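Local coordinates for protein mannose-specific lectin (Galanthus nivalis, PDB 1MSA) that binds alpha-D-linked mannose, with high affinity for alpha-(1-3)-mannose oligomers, and displays antiviral activity that may contribute to plant defence, at residues Gly7-Thr12 with Ser51-Met56; Gly47-Cys52 with Val64-Asn69. One frame throughout, in Å; residues are numbered along the deposited sequence.

Contact 1. Residues Gly7-Thr12 with Ser51-Met56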
loop_
_atom_site.group_PDB
_atom_site.type_symbol
_atom_site.label_atom_id
_atom_site.label_comp_id
_atom_site.label_asym_id
_atom_site.label_seq_id
_atom_site.Cartn_x
_atom_site.Cartn_y
_atom_site.Cartn_z
ATOM N N GLY A 7 -4.111 8.123 19.958
ATOM C CA GLY A 7 -4.273 9.560 19.768
ATOM C C GLY A 7 -5.063 9.845 18.494
ATOM O O GLY A 7 -5.514 10.967 18.275
ATOM N N GLU A 8 -5.257 8.817 17.669
ATOM C CA GLU A 8 -5.969 8.952 16.420
ATOM C C GLU A 8 -7.414 8.480 16.484
ATOM O O GLU A 8 -7.796 7.612 17.262
ATOM C CB GLU A 8 -5.229 8.234 15.283
ATOM C CG GLU A 8 -4.165 9.100 14.636
ATOM C CD GLU A 8 -3.295 8.363 13.649
ATOM O OE1 GLU A 8 -3.457 7.139 13.459
ATOM O OE2 GLU A 8 -2.416 9.029 13.053
ATOM N N THR A 9 -8.229 9.071 15.610
ATOM C CA THR A 9 -9.652 8.792 15.538
ATOM C C THR A 9 -10.103 8.448 14.125
ATOM O O THR A 9 -9.606 9.004 13.143
ATOM C CB THR A 9 -10.429 10.056 16.003
ATOM O OG1 THR A 9 -10.437 10.107 17.435
ATOM C CG2 THR A 9 -11.845 10.098 15.480
ATOM N N LEU A 10 -11.060 7.535 14.024
ATOM C CA LEU A 10 -11.664 7.187 12.740
ATOM C C LEU A 10 -13.106 7.732 12.767
ATOM O O LEU A 10 -13.887 7.262 13.598
ATOM C CB LEU A 10 -11.713 5.690 12.511
ATOM C CG LEU A 10 -10.449 4.965 12.074
ATOM C CD1 LEU A 10 -10.762 3.505 11.756
ATOM C CD2 LEU A 10 -9.798 5.645 10.883
ATOM N N SER A 11 -13.405 8.723 11.948
ATOM C CA SER A 11 -14.770 9.260 11.922
ATOM C C SER A 11 -15.692 8.268 11.216
ATOM O O SER A 11 -15.218 7.285 10.631
ATOM C CB SER A 11 -14.816 10.608 11.223
ATOM O OG SER A 11 -14.046 11.567 11.925
ATOM N N THR A 12 -16.990 8.519 11.282
ATOM C CA THR A 12 -17.953 7.636 10.622
ATOM C C THR A 12 -17.623 7.518 9.139
ATOM O O THR A 12 -17.297 8.513 8.489
ATOM C CB THR A 12 -19.390 8.160 10.776
ATOM O OG1 THR A 12 -19.345 9.493 11.320
ATOM C CG2 THR A 12 -20.191 7.252 11.681
ATOM N N SER A 51 -23.426 8.628 13.395
ATOM C CA SER A 51 -22.203 9.404 13.284
ATOM C C SER A 51 -21.236 9.213 14.435
ATOM O O SER A 51 -20.593 10.163 14.904
ATOM C CB SER A 51 -22.555 10.892 13.105
ATOM O OG SER A 51 -23.255 11.064 11.878
ATOM N N CYS A 52 -21.049 7.956 14.842
ATOM C CA CYS A 52 -20.116 7.628 15.906
ATOM C C CYS A 52 -18.676 7.758 15.395
ATOM O O CYS A 52 -18.450 7.836 14.191
ATOM C CB CYS A 52 -20.328 6.189 16.384
ATOM S SG CYS A 52 -21.752 5.955 17.469
ATOM N N PHE A 53 -17.729 7.765 16.322
ATOM C CA PHE A 53 -16.319 7.820 15.966
ATOM C C PHE A 53 -15.543 6.778 16.772
ATOM O O PHE A 53 -15.960 6.390 17.863
ATOM C CB PHE A 53 -15.722 9.192 16.079
ATOM C CG PHE A 53 -15.940 9.954 17.342
ATOM C CD1 PHE A 53 -17.123 10.646 17.561
ATOM C CD2 PHE A 53 -14.938 10.038 18.301
ATOM C CE1 PHE A 53 -17.318 11.375 18.719
ATOM C CE2 PHE A 53 -15.122 10.772 19.459
ATOM C CZ PHE A 53 -16.315 11.439 19.667
ATOM N N LEU A 54 -14.458 6.285 16.194
ATOM C CA LEU A 54 -13.625 5.283 16.846
ATOM C C LEU A 54 -12.323 5.930 17.316
ATOM O O LEU A 54 -11.633 6.575 16.528
ATOM C CB LEU A 54 -13.325 4.113 15.911
ATOM C CG LEU A 54 -12.353 3.061 16.461
ATOM C CD1 LEU A 54 -12.992 2.296 17.608
ATOM C CD2 LEU A 54 -11.892 2.118 15.360
ATOM N N SER A 55 -11.998 5.748 18.591
ATOM C CA SER A 55 -10.803 6.366 19.142
ATOM C C SER A 55 -9.814 5.398 19.751
ATOM O O SER A 55 -10.153 4.612 20.636
ATOM C CB SER A 55 -11.251 7.398 20.201
ATOM O OG SER A 55 -10.156 8.198 20.591
ATOM N N MET A 56 -8.577 5.436 19.254
ATOM C CA MET A 56 -7.500 4.615 19.844
ATOM C C MET A 56 -6.801 5.545 20.851
ATOM O O MET A 56 -6.096 6.464 20.433
ATOM C CB MET A 56 -6.529 4.127 18.798
ATOM C CG MET A 56 -5.306 3.392 19.299
ATOM S SD MET A 56 -5.653 1.787 20.024
ATOM C CE MET A 56 -5.284 2.062 21.740
HETATM O O HOH W 1 -18.084 10.525 13.086
#
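L10 and L54 meet as apolar side chains lying side by side and pointing the same way, with L10 CD1 4.0 Å from L54 CD2. L54 reaches this position with CG anti to its backbone N (chi1 175°), whereas CG of L10 stands anti to the carbonyl carbon (chi1 -78°). L4 packs against both leucines, and L62 and V64 of the next strand cover L54, so the pair is buried. Beneath it the two residues form a hydrogen-bonded antiparallel pair: L10 N donates to L54 O at 2.7 Å, with the donor in the carbonyl plane, and L54 N returns a nearly straight bond to L10 O at 2.8 Å. These bonds join strand 9-10 to strand 53-56; within this chain the former is an outermost strand of a four-stranded antiparallel sheet, one of three in the beta-prism II fold of bulb-type lectins. Past the non-hydrogen-bonded pair T9 and S55 the regular pairing ends in a G1 beta bulge: G7, at positive phi, and E8 stand opposite M56, with M56 N donating to E8 O at 3.1 Å and G7 N to M56 O at 2.6 Å. On the face carrying T9, its methyl CG2 lies 4.0 Å from F53 CB and approaches the phenyl ring obliquely. At the other end T12 packs by its side chain against the backbone leading into strand 53-56. Its CG2 is placed 3.1 Å from C52 O with OG1 nearly eclipsing the backbone N (chi1 10°), so this rotation is doubtful. A water donates to C52 O at 2.9 Å; its link to T12 OG1 is equally doubtful. E8 leads its carboxylate away from segment 51-56, and OE2 forms a salt bridge with K90 of a second subunit.

Contact 2. Residues Gly47-Cys52 with Val64-Asn69. With MMA (methyl alpha-D-mannopyranoside), chain F.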
loop_
_atom_site.group_PDB
_atom_site.type_symbol
_atom_site.label_atom_id
_atom_site.label_comp_id
_atom_site.label_asym_id
_atom_site.label_seq_id
_atom_site.Cartn_x
_atom_site.Cartn_y
_atom_site.Cartn_z
ATOM N N GLY A 47 -27.393 0.961 15.182
ATOM C CA GLY A 47 -28.649 1.573 15.547
ATOM C C GLY A 47 -28.678 2.222 16.906
ATOM O O GLY A 47 -29.674 2.890 17.249
ATOM N N LEU A 48 -27.606 2.128 17.694
ATOM C CA LEU A 48 -27.561 2.736 19.014
ATOM C C LEU A 48 -27.358 4.243 18.943
ATOM O O LEU A 48 -27.456 4.937 19.958
ATOM C CB LEU A 48 -26.467 2.122 19.882
ATOM C CG LEU A 48 -26.495 0.609 20.067
ATOM C CD1 LEU A 48 -25.497 0.182 21.134
ATOM C CD2 LEU A 48 -27.895 0.118 20.396
ATOM N N SER A 49 -27.029 4.743 17.767
ATOM C CA SER A 49 -26.811 6.171 17.562
ATOM C C SER A 49 -26.480 6.408 16.091
ATOM O O SER A 49 -26.708 5.524 15.256
ATOM C CB SER A 49 -25.698 6.667 18.478
ATOM O OG SER A 49 -25.648 8.077 18.537
ATOM N N ARG A 50 -25.894 7.549 15.781
ATOM C CA ARG A 50 -25.509 7.898 14.424
ATOM C C ARG A 50 -24.225 8.727 14.447
ATOM O O ARG A 50 -23.967 9.429 15.426
ATOM C CB ARG A 50 -26.611 8.730 13.752
ATOM C CG ARG A 50 -27.671 7.912 13.039
ATOM C CD ARG A 50 -27.260 7.601 11.612
ATOM N NE ARG A 50 -27.568 6.230 11.232
ATOM C CZ ARG A 50 -27.440 5.749 10.001
ATOM N NH1 ARG A 50 -27.017 6.519 9.004
ATOM N NH2 ARG A 50 -27.729 4.477 9.762
ATOM N N SER A 51 -23.426 8.628 13.395
ATOM C CA SER A 51 -22.203 9.404 13.284
ATOM C C SER A 51 -21.236 9.213 14.435
ATOM O O SER A 51 -20.593 10.163 14.904
ATOM C CB SER A 51 -22.555 10.892 13.105
ATOM O OG SER A 51 -23.255 11.064 11.878
ATOM N N CYS A 52 -21.049 7.956 14.842
ATOM C CA CYS A 52 -20.116 7.628 15.906
ATOM C C CYS A 52 -18.676 7.758 15.395
ATOM O O CYS A 52 -18.450 7.836 14.191
ATOM C CB CYS A 52 -20.328 6.189 16.384
ATOM S SG CYS A 52 -21.752 5.955 17.469
ATOM N N VAL A 64 -15.562 3.378 21.035
ATOM C CA VAL A 64 -16.529 3.881 20.058
ATOM C C VAL A 64 -17.376 4.956 20.763
ATOM O O VAL A 64 -18.063 4.640 21.742
ATOM C CB VAL A 64 -17.459 2.773 19.545
ATOM C CG1 VAL A 64 -18.669 3.364 18.829
ATOM C CG2 VAL A 64 -16.714 1.816 18.625
ATOM N N TYR A 65 -17.292 6.199 20.312
ATOM C CA TYR A 65 -18.052 7.276 20.926
ATOM C C TYR A 65 -19.212 7.753 20.057
ATOM O O TYR A 65 -19.136 7.704 18.828
ATOM C CB TYR A 65 -17.143 8.501 21.151
ATOM C CG TYR A 65 -16.160 8.324 22.276
ATOM C CD1 TYR A 65 -16.557 8.517 23.594
ATOM C CD2 TYR A 65 -14.839 7.970 22.028
ATOM C CE1 TYR A 65 -15.665 8.359 24.641
ATOM C CE2 TYR A 65 -13.942 7.807 23.068
ATOM C CZ TYR A 65 -14.363 7.998 24.370
ATOM O OH TYR A 65 -13.473 7.844 25.405
ATOM N N ASN A 66 -20.241 8.284 20.715
ATOM C CA ASN A 66 -21.368 8.863 19.946
ATOM C C ASN A 66 -21.078 10.356 19.819
ATOM O O ASN A 66 -20.147 10.858 20.467
ATOM C CB ASN A 66 -22.696 8.559 20.569
ATOM C CG ASN A 66 -22.988 9.215 21.891
ATOM O OD1 ASN A 66 -22.269 10.090 22.367
ATOM N ND2 ASN A 66 -24.083 8.786 22.523
ATOM N N PRO A 67 -21.863 11.072 19.038
ATOM C CA PRO A 67 -21.684 12.491 18.818
ATOM C C PRO A 67 -21.614 13.317 20.081
ATOM O O PRO A 67 -20.918 14.344 20.128
ATOM C CB PRO A 67 -22.879 12.891 17.961
ATOM C CG PRO A 67 -23.306 11.642 17.283
ATOM C CD PRO A 67 -22.986 10.519 18.238
ATOM N N SER A 68 -22.293 12.903 21.140
ATOM C CA SER A 68 -22.302 13.591 22.412
ATOM C C SER A 68 -21.130 13.200 23.298
ATOM O O SER A 68 -21.052 13.635 24.452
ATOM C CB SER A 68 -23.618 13.300 23.159
ATOM O OG SER A 68 -24.721 13.625 22.327
ATOM N N ASN A 69 -20.246 12.343 22.804
ATOM C CA ASN A 69 -19.079 11.892 23.513
ATOM C C ASN A 69 -19.339 10.834 24.565
ATOM O O ASN A 69 -18.526 10.639 25.476
ATOM C CB ASN A 69 -18.284 13.067 24.108
ATOM C CG ASN A 69 -17.165 13.488 23.165
ATOM O OD1 ASN A 69 -16.273 12.683 22.882
ATOM N ND2 ASN A 69 -17.238 14.711 22.664
HETATM C C1 MMA F . -12.037 4.068 30.204
HETATM C C2 MMA F . -11.200 5.170 29.537
HETATM C C3 MMA F . -12.121 6.276 29.038
HETATM C C4 MMA F . -13.190 5.700 28.124
HETATM C C5 MMA F . -13.945 4.577 28.837
HETATM C C6 MMA F . -14.947 3.878 27.931
HETATM C C7 MMA F . -13.097 3.651 32.322
HETATM O O1 MMA F . -12.693 4.602 31.305
HETATM O O2 MMA F . -10.456 4.603 28.476
HETATM O O3 MMA F . -11.384 7.268 28.347
HETATM O O4 MMA F . -14.103 6.730 27.754
HETATM O O5 MMA F . -13.015 3.568 29.292
HETATM O O6 MMA F . -15.512 2.745 28.577
#
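The bulb-lectin mannose site built on the QxDxNxVxY sequence motif ends at Y65, and directly behind it the strand end and turn of V64-N69 pack against the loop G47-C52. The two backbones approach most closely, CA to CA, at C52 and N66, 4.4 Å. There C52 CA is 3.1 Å from Y65 O, and the sulfur, disulfide-bonded to C29, lies alongside N66 with SG 3.8 Å from N66 CA. On the strand side, C52 CB touches V64 CG1 at 4.1 Å, an apolar contact between buried residues. S49 points toward the turn, and its OG, anti to the backbone N (chi1 -167°), reaches N66 CB at 3.6 Å and is equally near P67 CD. N66 to N69 form a type I beta turn, closed by N69 N donating to N66 O at 2.8 Å. The side chain of N66 folds back over this turn with CG between the backbone N and carbonyl carbon (chi1 68°), so OD1 accepts a weak bond from S68 N as well as one from K70 N. Y65 directs its ring away from the loop, toward the bound methyl mannoside. Its OH and the sugar's O4 are 2.7 Å apart in a hydrogen bond whose donor may be either hydroxyl, and O4 lies at the ring edge near its plane. Q57 NE2 also bonds Y65 OH, while Q57 OE1, D59 and N61 hold the same sugar; F53 meets the tyrosine ring with planes about 25° apart. On the solvent side, exposed P67 lies against the loop backbone, its ring carbon CG only 3.0 Å from R50 O.

From the N terminus, segment 7-12 waits until 51-56 for its partner, so contact 1 closes a loop of 38 residues that contains the whole four-stranded sheet from strand 15-18 to strand 38-42. The end of that loop supplies 47-52. Contact 2 then closes a much shorter loop of 11 residues onto 64-69, spanning strand 53-56 and the start of strand 62-65. The contacts interleave along the chain and share S51 and C52, so they cross and neither encloses the other. They meet within one sheet, where F53 O and Y65 N, 2.8 Å apart, probably hydrogen-bond, joining its edge strand 9-10 through strand 53-56 to the mannose-binding strand 62-65.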